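Local coordinates for ribose ABC transporter, substrate binding protein (Conexibacter woesei, PDB 4KQ9) that probably binds ribose or a related sugar outside the membrane and delivers it to an ABC transporter, as solute-binding proteins of its family do, at residues S99-V102 against G103-S106; A120-I123 against A124-G128; V243-A247 against Y248-G252. The protein carries 1 engineered substitution. All coordinates share one frame; numbering follows the deposited sequence.

In the fold
The three contacts follow one another along the chain and none touches another. The fold is that of a type I periplasmic binding protein, two hinged lobes built on parallel sheets. Contact 1 lies in the loop between strands 91-94 and 106-109 of the six-stranded sheet. Contact 2 lies late in helix 112-126 and in the loop that follows, beside the four-stranded sheet. At contact 3 strand 241-244 passes into helix 247-264. Its centre is about 21 Å from that of contact 1 and 25 Å from that of contact 2; those two are about 36 Å apart. Contacts 1 and 2 belong to different lobes. Contact 3 lies on a crossing where such proteins usually bend to close round a sugar.

Contact 1 of 3, residues S99-V102 against G103-S106; sequences SEDV and GQLS
Asp-101 to Gln-104 form an irregular turn in which Gly-103 takes a positive phi (82°), while Val-102 and Gln-104 keep negative phi values. Two side chains bond to the backbone of this turn, Asp-101 forward and Gln-104 back. Asp-101 OD1 accepts the N-H of Gly-103 at 2.8 Å, two residues on, as in an Asx turn. The bond is nearly straight (170°), but it meets OD1 on the anti side and well out of the carboxylate plane. The Gln-104 chain bends at chi2 (-81°), which brings OE1 back to the N-H of Val-102 at 3.2 Å. That donor lies in the carbonyl plane of the amide. A water also donates to Gln-104 OE1 at 2.8 Å and to Glu-100 O at 2.7 Å, so it ties the amide to the chain before the turn. Gln-104 crosses Val-102 at about a right angle, with OE1 3.6 Å from CG2. Asp-101 OD1 has a second partner in Arg-270, a salt bridge, and Arg-270 also bonds to Gln-104 O. Val-102 packs on Val-78 and Ile-81 of helix 78-86, while Gln-104 touches Leu-93 of strand 91-94 and Ser-106 starts the adjacent strand 106-109.

Contact 2 of 3, residues A120-I123 against A124-G128; sequences ATYI and ADRLG
The guanidinium of Arg-126 lies flat over one face of the Tyr-122 ring, with centres 3.6 Å apart and planes 14° apart. Tyr-122 CE1 sits over the centre of the guanidinium. NH1 lies toward the rim of the ring, and CD reaches over the same ring face in a CH-pi contact. The stack joins residues i and i+4 of helix 112-126, so it is a cation-pi pair along a helix. Tyr-122 CG stands opposite the backbone N (chi1 -177°), while the Arg-126 chain runs extended from CG to NE and turns at its last torsion. NH1 then donates to Tyr-122 O at 2.8 Å, in the carbonyl plane and on a lone pair. This bond is bent (143°), with O somewhat out of the guanidinium plane. The ring and the carbonyl of one residue thus hold the same guanidinium. Ile-123 and Leu-127 lie side by side, with CG2 and CD2 3.5 Å apart, and both touch Met-220 of strand 220-222. Ile-123 O accepts from Arg-126 N at 2.9 Å and only weakly from Leu-127 N. Asp-125 lies alongside Thr-121, but OD1 forms a salt bridge with Arg-159 of helix 143-159. Stack and bond together should fix the rotation of the guanidinium. The arginine lies near backbone carbonyls late in the helix, where a positive charge would probably interact favourably with the helix dipole.

Contact 3 of 3, residues V243-A247 against Y248-G252; sequences VSQCA and YEQGG
Gln-250 stretches back from the first turn of helix 247-264 and points the NE2 end of its amide at the carbonyl of Gln-245. NE2 donates to Gln-245 O at 3.0 Å, and the bond is nearly straight (170°). The acceptor lies in the amide plane of Gln-250, while the donor is tilted from the carbonyl plane of Gln-245. The chain has CG set opposite its own carbonyl carbon (chi1 -68°) and is extended beyond it. CG passes Cys-246 O at 3.3 Å on the way. The Gln-245 side chain heads for other partners: NE2 bonds to Ser-110, and OE1 to a glycerol probably from the crystallisation liquor. Cys-246 holds the N-cap position. Its CB faces that of Glu-249 at 4.2 Å, and its SG forms the disulfide with Cys-296 of helix 291-297. Cys-246 O takes the N-H of Gln-250 at 3.0 Å, and Ala-247 O that of Gly-251 at 3.2 Å. Before the helix, Ser-244 OG accepts from Cys-246 N at 2.9 Å in an ST turn, and OG also bonds to Glu-297. The Ala-247 methyl packs on Phe-21, Arg-24 and Ile-25 of helix 20-35. The chemistry is mostly polar and buried. Side-chain bonds satisfy backbone groups where regular strand pairing stops, and the disulfide ties this strand-to-helix joint to the C-terminal helix.

Contact 1 of 3, residues S99-V102 against G103-S106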
ATOM      1  N   SER A  99      10.807  -0.870  11.613  1.00 35.88           N
ATOM      2  CA  SER A  99      11.248   0.393  12.216  1.00 35.91           C
ATOM      3  C   SER A  99      12.752   0.602  12.180  1.00 35.75           C
ATOM      4  O   SER A  99      13.209   1.700  12.424  1.00 36.68           O
ATOM      5  CB  SER A  99      10.807   0.476  13.677  1.00 37.71           C
ATOM      6  OG  SER A  99      11.602  -0.389  14.485  1.00 42.74           O
ATOM      7  N   GLU A 100      13.532  -0.425  11.890  1.00 35.95           N
ATOM      8  CA  GLU A 100      14.940  -0.193  11.717  1.00 33.85           C
ATOM      9  C   GLU A 100      15.504  -1.274  10.840  1.00 31.95           C
ATOM     10  O   GLU A 100      14.862  -2.314  10.658  1.00 29.88           O
ATOM     11  CB  GLU A 100      15.639  -0.210  13.090  1.00 39.87           C
ATOM     12  CG  GLU A 100      15.759  -1.610  13.699  1.00 39.41           C
ATOM     13  CD  GLU A 100      16.204  -1.597  15.181  1.00 47.56           C
ATOM     14  OE1 GLU A 100      15.476  -1.009  16.025  1.00 52.27           O
ATOM     15  OE2 GLU A 100      17.279  -2.173  15.498  1.00 43.02           O
ATOM     16  N   ASP A 101      16.714  -1.052  10.332  1.00 31.00           N
ATOM     17  CA  ASP A 101      17.365  -1.995   9.403  1.00 29.20           C
ATOM     18  C   ASP A 101      17.800  -3.179  10.212  1.00 27.88           C
ATOM     19  O   ASP A 101      18.486  -3.034  11.195  1.00 29.22           O
ATOM     20  CB  ASP A 101      18.571  -1.328   8.713  1.00 27.53           C
ATOM     21  CG  ASP A 101      19.229  -2.197   7.602  1.00 29.85           C
ATOM     22  OD1 ASP A 101      18.956  -3.415   7.438  1.00 27.60           O
ATOM     23  OD2 ASP A 101      20.108  -1.651   6.892  1.00 30.64           O
ATOM     24  N   VAL A 102      17.415  -4.371   9.807  1.00 26.37           N
ATOM     25  CA  VAL A 102      17.929  -5.543  10.469  1.00 27.91           C
ATOM     26  C   VAL A 102      18.751  -6.461   9.541  1.00 28.71           C
ATOM     27  O   VAL A 102      18.869  -7.647   9.825  1.00 28.00           O
ATOM     28  CB  VAL A 102      16.771  -6.339  11.153  1.00 30.16           C
ATOM     29  CG1 VAL A 102      15.993  -5.440  12.112  1.00 31.37           C
ATOM     30  CG2 VAL A 102      15.823  -6.939  10.135  1.00 30.71           C
ATOM     31  N   GLY A 103      19.305  -5.963   8.428  1.00 24.38           N
ATOM     32  CA  GLY A 103      20.111  -6.862   7.581  1.00 23.80           C
ATOM     33  C   GLY A 103      19.299  -7.741   6.618  1.00 23.66           C
ATOM     34  O   GLY A 103      19.794  -8.754   6.038  1.00 25.72           O
ATOM     35  N   GLN A 104      18.054  -7.352   6.403  1.00 22.64           N
ATOM     36  CA  GLN A 104      17.266  -7.956   5.337  1.00 20.04           C
ATOM     37  C   GLN A 104      17.974  -7.831   4.006  1.00 18.02           C
ATOM     38  O   GLN A 104      18.696  -6.836   3.719  1.00 16.91           O
ATOM     39  CB  GLN A 104      15.847  -7.386   5.300  1.00 21.22           C
ATOM     40  CG  GLN A 104      15.675  -5.975   4.760  1.00 21.51           C
ATOM     41  CD  GLN A 104      15.994  -4.930   5.801  1.00 23.93           C
ATOM     42  OE1 GLN A 104      16.210  -5.269   6.965  1.00 23.73           O
ATOM     43  NE2 GLN A 104      16.009  -3.649   5.400  1.00 20.15           N
ATOM     44  N   LEU A 105      17.743  -8.820   3.187  1.00 15.94           N
ATOM     45  CA  LEU A 105      18.145  -8.810   1.783  1.00 16.54           C
ATOM     46  C   LEU A 105      17.528  -7.675   0.972  1.00 15.58           C
ATOM     47  O   LEU A 105      18.237  -7.022   0.181  1.00 17.25           O
ATOM     48  CB  LEU A 105      17.765 -10.165   1.166  1.00 18.70           C
ATOM     49  CG  LEU A 105      18.302 -10.513  -0.208  1.00 18.71           C
ATOM     50  CD1 LEU A 105      19.778 -10.855  -0.094  1.00 20.05           C
ATOM     51  CD2 LEU A 105      17.481 -11.656  -0.833  1.00 21.16           C
ATOM     52  N   SER A 106      16.215  -7.446   1.139  1.00 14.24           N
ATOM     53  CA  SER A 106      15.548  -6.337   0.512  1.00 13.99           C
ATOM     54  C   SER A 106      14.187  -6.033   1.179  1.00 14.18           C
ATOM     55  O   SER A 106      13.647  -6.842   1.956  1.00 13.57           O
ATOM     56  CB  SER A 106      15.340  -6.641  -0.985  1.00 15.39           C
ATOM     57  OG  SER A 106      14.937  -5.486  -1.679  1.00 16.65           O
TER
HETATM   58  O   HOH W   1      14.276  -3.792   8.436  1.00 28.02           O

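Contact 2 of 3, residues A120-I123 against A124-G128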
ATOM      1  N   ALA A 120      -1.474  14.526  -4.954  1.00 14.05           N
ATOM      2  CA  ALA A 120      -1.364  15.970  -4.829  1.00 17.32           C
ATOM      3  C   ALA A 120      -1.243  16.656  -6.180  1.00 20.02           C
ATOM      4  O   ALA A 120      -1.929  17.689  -6.408  1.00 20.36           O
ATOM      5  CB  ALA A 120      -0.270  16.340  -3.897  1.00 17.44           C
ATOM      6  N   THR A 121      -0.491  16.044  -7.129  1.00 18.33           N
ATOM      7  CA  THR A 121      -0.360  16.570  -8.463  1.00 19.23           C
ATOM      8  C   THR A 121      -1.640  16.493  -9.279  1.00 18.74           C
ATOM      9  O   THR A 121      -1.971  17.443 -10.049  1.00 19.80           O
ATOM     10  CB  THR A 121       0.804  15.862  -9.207  1.00 19.72           C
ATOM     11  OG1 THR A 121       1.946  15.980  -8.409  1.00 17.47           O
ATOM     12  CG2 THR A 121       1.063  16.465 -10.548  1.00 25.42           C
ATOM     13  N   TYR A 122      -2.392  15.391  -9.124  1.00 15.81           N
ATOM     14  CA  TYR A 122      -3.641  15.258  -9.752  1.00 17.38           C
ATOM     15  C   TYR A 122      -4.529  16.466  -9.375  1.00 17.71           C
ATOM     16  O   TYR A 122      -5.225  17.040 -10.253  1.00 16.93           O
ATOM     17  CB  TYR A 122      -4.335  13.939  -9.357  1.00 18.41           C
ATOM     18  CG  TYR A 122      -5.614  13.735 -10.065  1.00 20.59           C
ATOM     19  CD1 TYR A 122      -5.617  13.187 -11.347  1.00 21.90           C
ATOM     20  CD2 TYR A 122      -6.816  14.121  -9.494  1.00 21.85           C
ATOM     21  CE1 TYR A 122      -6.786  12.978 -12.007  1.00 23.22           C
ATOM     22  CE2 TYR A 122      -8.008  13.947 -10.156  1.00 23.23           C
ATOM     23  CZ  TYR A 122      -7.966  13.364 -11.427  1.00 24.44           C
ATOM     24  OH  TYR A 122      -9.085  13.192 -12.137  1.00 29.87           O
ATOM     25  N   ILE A 123      -4.555  16.763  -8.089  1.00 18.16           N
ATOM     26  CA  ILE A 123      -5.435  17.815  -7.545  1.00 19.21           C
ATOM     27  C   ILE A 123      -4.926  19.187  -8.020  1.00 20.70           C
ATOM     28  O   ILE A 123      -5.690  19.965  -8.565  1.00 22.61           O
ATOM     29  CB  ILE A 123      -5.434  17.806  -6.012  1.00 19.27           C
ATOM     30  CG1 ILE A 123      -6.302  16.628  -5.506  1.00 20.37           C
ATOM     31  CG2 ILE A 123      -6.011  19.104  -5.454  1.00 21.05           C
ATOM     32  CD1 ILE A 123      -6.009  16.277  -4.059  1.00 22.02           C
ATOM     33  N   ALA A 124      -3.637  19.425  -7.843  1.00 21.94           N
ATOM     34  CA  ALA A 124      -2.995  20.637  -8.347  1.00 25.91           C
ATOM     35  C   ALA A 124      -3.292  20.891  -9.861  1.00 26.89           C
ATOM     36  O   ALA A 124      -3.719  21.963 -10.215  1.00 23.55           O
ATOM     37  CB  ALA A 124      -1.516  20.638  -8.029  1.00 28.41           C
ATOM     38  N   ASP A 125      -3.179  19.896 -10.726  1.00 27.76           N
ATOM     39  CA  ASP A 125      -3.453  20.127 -12.128  1.00 29.26           C
ATOM     40  C   ASP A 125      -4.910  20.538 -12.373  1.00 29.19           C
ATOM     41  O   ASP A 125      -5.199  21.143 -13.399  1.00 23.52           O
ATOM     42  CB  ASP A 125      -3.071  18.894 -12.991  1.00 29.30           C
ATOM     43  CG  ASP A 125      -1.571  18.643 -13.002  1.00 32.30           C
ATOM     44  OD1 ASP A 125      -0.791  19.536 -12.614  1.00 33.91           O
ATOM     45  OD2 ASP A 125      -1.166  17.528 -13.353  1.00 32.80           O
ATOM     46  N   ARG A 126      -5.838  20.202 -11.469  1.00 25.84           N
ATOM     47  CA  ARG A 126      -7.212  20.332 -11.819  1.00 27.81           C
ATOM     48  C   ARG A 126      -7.938  21.406 -11.094  1.00 27.38           C
ATOM     49  O   ARG A 126      -9.022  21.766 -11.523  1.00 27.47           O
ATOM     50  CB  ARG A 126      -7.950  19.005 -11.657  1.00 31.85           C
ATOM     51  CG  ARG A 126      -7.606  18.088 -12.791  1.00 31.65           C
ATOM     52  CD  ARG A 126      -8.034  16.676 -12.532  1.00 32.13           C
ATOM     53  NE  ARG A 126      -7.475  15.801 -13.546  1.00 32.30           N
ATOM     54  CZ  ARG A 126      -6.185  15.524 -13.699  1.00 30.16           C
ATOM     55  NH1 ARG A 126      -5.264  16.038 -12.914  1.00 27.86           N
ATOM     56  NH2 ARG A 126      -5.816  14.694 -14.673  1.00 34.71           N
ATOM     57  N   LEU A 127      -7.354  21.928 -10.034  1.00 27.09           N
ATOM     58  CA  LEU A 127      -8.039  22.834  -9.131  1.00 33.67           C
ATOM     59  C   LEU A 127      -8.232  24.218  -9.757  1.00 38.88           C
ATOM     60  O   LEU A 127      -7.296  24.699 -10.372  1.00 35.21           O
ATOM     61  CB  LEU A 127      -7.184  23.011  -7.858  1.00 31.02           C
ATOM     62  CG  LEU A 127      -7.851  23.047  -6.480  1.00 34.58           C
ATOM     63  CD1 LEU A 127      -9.137  22.257  -6.356  1.00 33.19           C
ATOM     64  CD2 LEU A 127      -6.879  22.525  -5.443  1.00 32.58           C
ATOM     65  N   GLY A 128      -9.405  24.857  -9.570  1.00 43.43           N
ATOM     66  CA  GLY A 128      -9.616  26.296  -9.913  1.00 47.14           C
ATOM     67  C   GLY A 128      -8.576  27.230  -9.292  1.00 52.66           C
ATOM     68  O   GLY A 128      -7.767  26.801  -8.467  1.00 53.64           O
TER

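Contact 3 of 3, residues V243-A247 against Y248-G252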
ATOM      1  N   VAL A 243      -5.453   5.101  -6.124  1.00 11.47           N
ATOM      2  CA  VAL A 243      -4.178   4.563  -6.549  1.00 11.31           C
ATOM      3  C   VAL A 243      -4.111   3.087  -6.132  1.00 11.22           C
ATOM      4  O   VAL A 243      -4.337   2.768  -4.948  1.00 11.08           O
ATOM      5  CB  VAL A 243      -3.005   5.351  -5.972  1.00 12.16           C
ATOM      6  CG1 VAL A 243      -1.624   4.835  -6.510  1.00 12.85           C
ATOM      7  CG2 VAL A 243      -3.145   6.806  -6.360  1.00 14.09           C
ATOM      8  N   SER A 244      -3.789   2.193  -7.075  1.00 10.84           N
ATOM      9  CA  SER A 244      -3.486   0.761  -6.744  1.00 11.09           C
ATOM     10  C   SER A 244      -2.015   0.567  -6.388  1.00 11.19           C
ATOM     11  O   SER A 244      -1.137   1.139  -7.048  1.00  9.73           O
ATOM     12  CB  SER A 244      -3.821  -0.114  -7.898  1.00 12.60           C
ATOM     13  OG  SER A 244      -3.326  -1.398  -7.652  1.00 12.40           O
ATOM     14  N   GLN A 245      -1.766  -0.193  -5.313  1.00 10.65           N
ATOM     15  CA  GLN A 245      -0.425  -0.572  -4.932  1.00 11.95           C
ATOM     16  C   GLN A 245      -0.047  -1.902  -5.529  1.00 10.90           C
ATOM     17  O   GLN A 245       0.955  -2.433  -5.159  1.00 11.69           O
ATOM     18  CB  GLN A 245      -0.384  -0.699  -3.430  1.00 14.53           C
ATOM     19  CG  GLN A 245      -0.545   0.632  -2.735  1.00 17.29           C
ATOM     20  CD  GLN A 245      -0.282   0.469  -1.234  1.00 21.23           C
ATOM     21  OE1 GLN A 245      -1.193   0.602  -0.424  1.00 24.33           O
ATOM     22  NE2 GLN A 245       0.937   0.116  -0.876  1.00 21.14           N
ATOM     23  N   CYS A 246      -0.865  -2.457  -6.435  1.00 10.89           N
ATOM     24  CA  CYS A 246      -0.470  -3.600  -7.278  1.00 11.80           C
ATOM     25  C   CYS A 246      -0.039  -4.826  -6.471  1.00 11.81           C
ATOM     26  O   CYS A 246       1.077  -5.330  -6.620  1.00 10.75           O
ATOM     27  CB  CYS A 246       0.646  -3.160  -8.188  1.00 13.46           C
ATOM     28  SG  CYS A 246       0.108  -1.884  -9.371  1.00 15.89           S
ATOM     29  N   ALA A 247      -0.920  -5.248  -5.587  1.00 11.23           N
ATOM     30  CA  ALA A 247      -0.644  -6.325  -4.624  1.00 12.51           C
ATOM     31  C   ALA A 247      -0.190  -7.579  -5.316  1.00 13.35           C
ATOM     32  O   ALA A 247       0.769  -8.258  -4.890  1.00 11.45           O
ATOM     33  CB  ALA A 247      -1.883  -6.607  -3.835  1.00 13.52           C
ATOM     34  N   TYR A 248      -0.874  -7.927  -6.392  1.00 15.12           N
ATOM     35  CA  TYR A 248      -0.533  -9.138  -7.138  1.00 15.75           C
ATOM     36  C   TYR A 248       0.899  -9.114  -7.691  1.00 15.57           C
ATOM     37  O   TYR A 248       1.654 -10.112  -7.583  1.00 14.10           O
ATOM     38  CB  TYR A 248      -1.532  -9.342  -8.294  1.00 18.00           C
ATOM     39  CG  TYR A 248      -1.394 -10.728  -8.935  1.00 20.42           C
ATOM     40  CD1 TYR A 248      -2.063 -11.816  -8.426  1.00 23.11           C
ATOM     41  CD2 TYR A 248      -0.613 -10.910 -10.064  1.00 22.28           C
ATOM     42  CE1 TYR A 248      -1.941 -13.086  -9.024  1.00 25.34           C
ATOM     43  CE2 TYR A 248      -0.494 -12.150 -10.659  1.00 23.36           C
ATOM     44  CZ  TYR A 248      -1.150 -13.222 -10.116  1.00 24.68           C
ATOM     45  OH  TYR A 248      -1.028 -14.431 -10.725  1.00 29.69           O
ATOM     46  N   GLU A 249       1.277  -7.992  -8.305  1.00 14.07           N
ATOM     47  CA  GLU A 249       2.615  -7.808  -8.779  1.00 13.59           C
ATOM     48  C   GLU A 249       3.667  -7.809  -7.679  1.00 12.64           C
ATOM     49  O   GLU A 249       4.799  -8.287  -7.911  1.00 12.31           O
ATOM     50  CB  GLU A 249       2.682  -6.518  -9.562  1.00 16.05           C
ATOM     51  CG  GLU A 249       3.854  -6.444 -10.514  1.00 19.42           C
ATOM     52  CD  GLU A 249       3.725  -5.380 -11.639  1.00 20.75           C
ATOM     53  OE1 GLU A 249       2.711  -4.602 -11.774  1.00 21.68           O
ATOM     54  OE2 GLU A 249       4.682  -5.373 -12.459  1.00 25.66           O
ATOM     55  N   GLN A 250       3.356  -7.213  -6.520  1.00 11.10           N
ATOM     56  CA  GLN A 250       4.271  -7.223  -5.440  1.00 11.97           C
ATOM     57  C   GLN A 250       4.709  -8.673  -5.121  1.00 12.90           C
ATOM     58  O   GLN A 250       5.901  -8.945  -4.855  1.00 11.79           O
ATOM     59  CB  GLN A 250       3.694  -6.575  -4.190  1.00 12.01           C
ATOM     60  CG  GLN A 250       3.488  -5.070  -4.329  1.00 13.33           C
ATOM     61  CD  GLN A 250       3.479  -4.356  -2.983  1.00 13.37           C
ATOM     62  OE1 GLN A 250       4.258  -4.685  -2.111  1.00 16.46           O
ATOM     63  NE2 GLN A 250       2.621  -3.396  -2.819  1.00 14.16           N
ATOM     64  N   GLY A 251       3.722  -9.548  -5.042  1.00 13.13           N
ATOM     65  CA  GLY A 251       3.963 -10.961  -4.694  1.00 13.64           C
ATOM     66  C   GLY A 251       4.857 -11.654  -5.695  1.00 13.25           C
ATOM     67  O   GLY A 251       5.783 -12.332  -5.295  1.00 13.80           O
ATOM     68  N   GLY A 252       4.647 -11.376  -6.975  1.00 12.28           N
ATOM     69  CA  GLY A 252       5.477 -11.928  -8.044  1.00 13.78           C
ATOM     70  C   GLY A 252       6.911 -11.419  -7.975  1.00 12.68           C
ATOM     71  O   GLY A 252       7.866 -12.150  -8.136  1.00 11.65           O
TER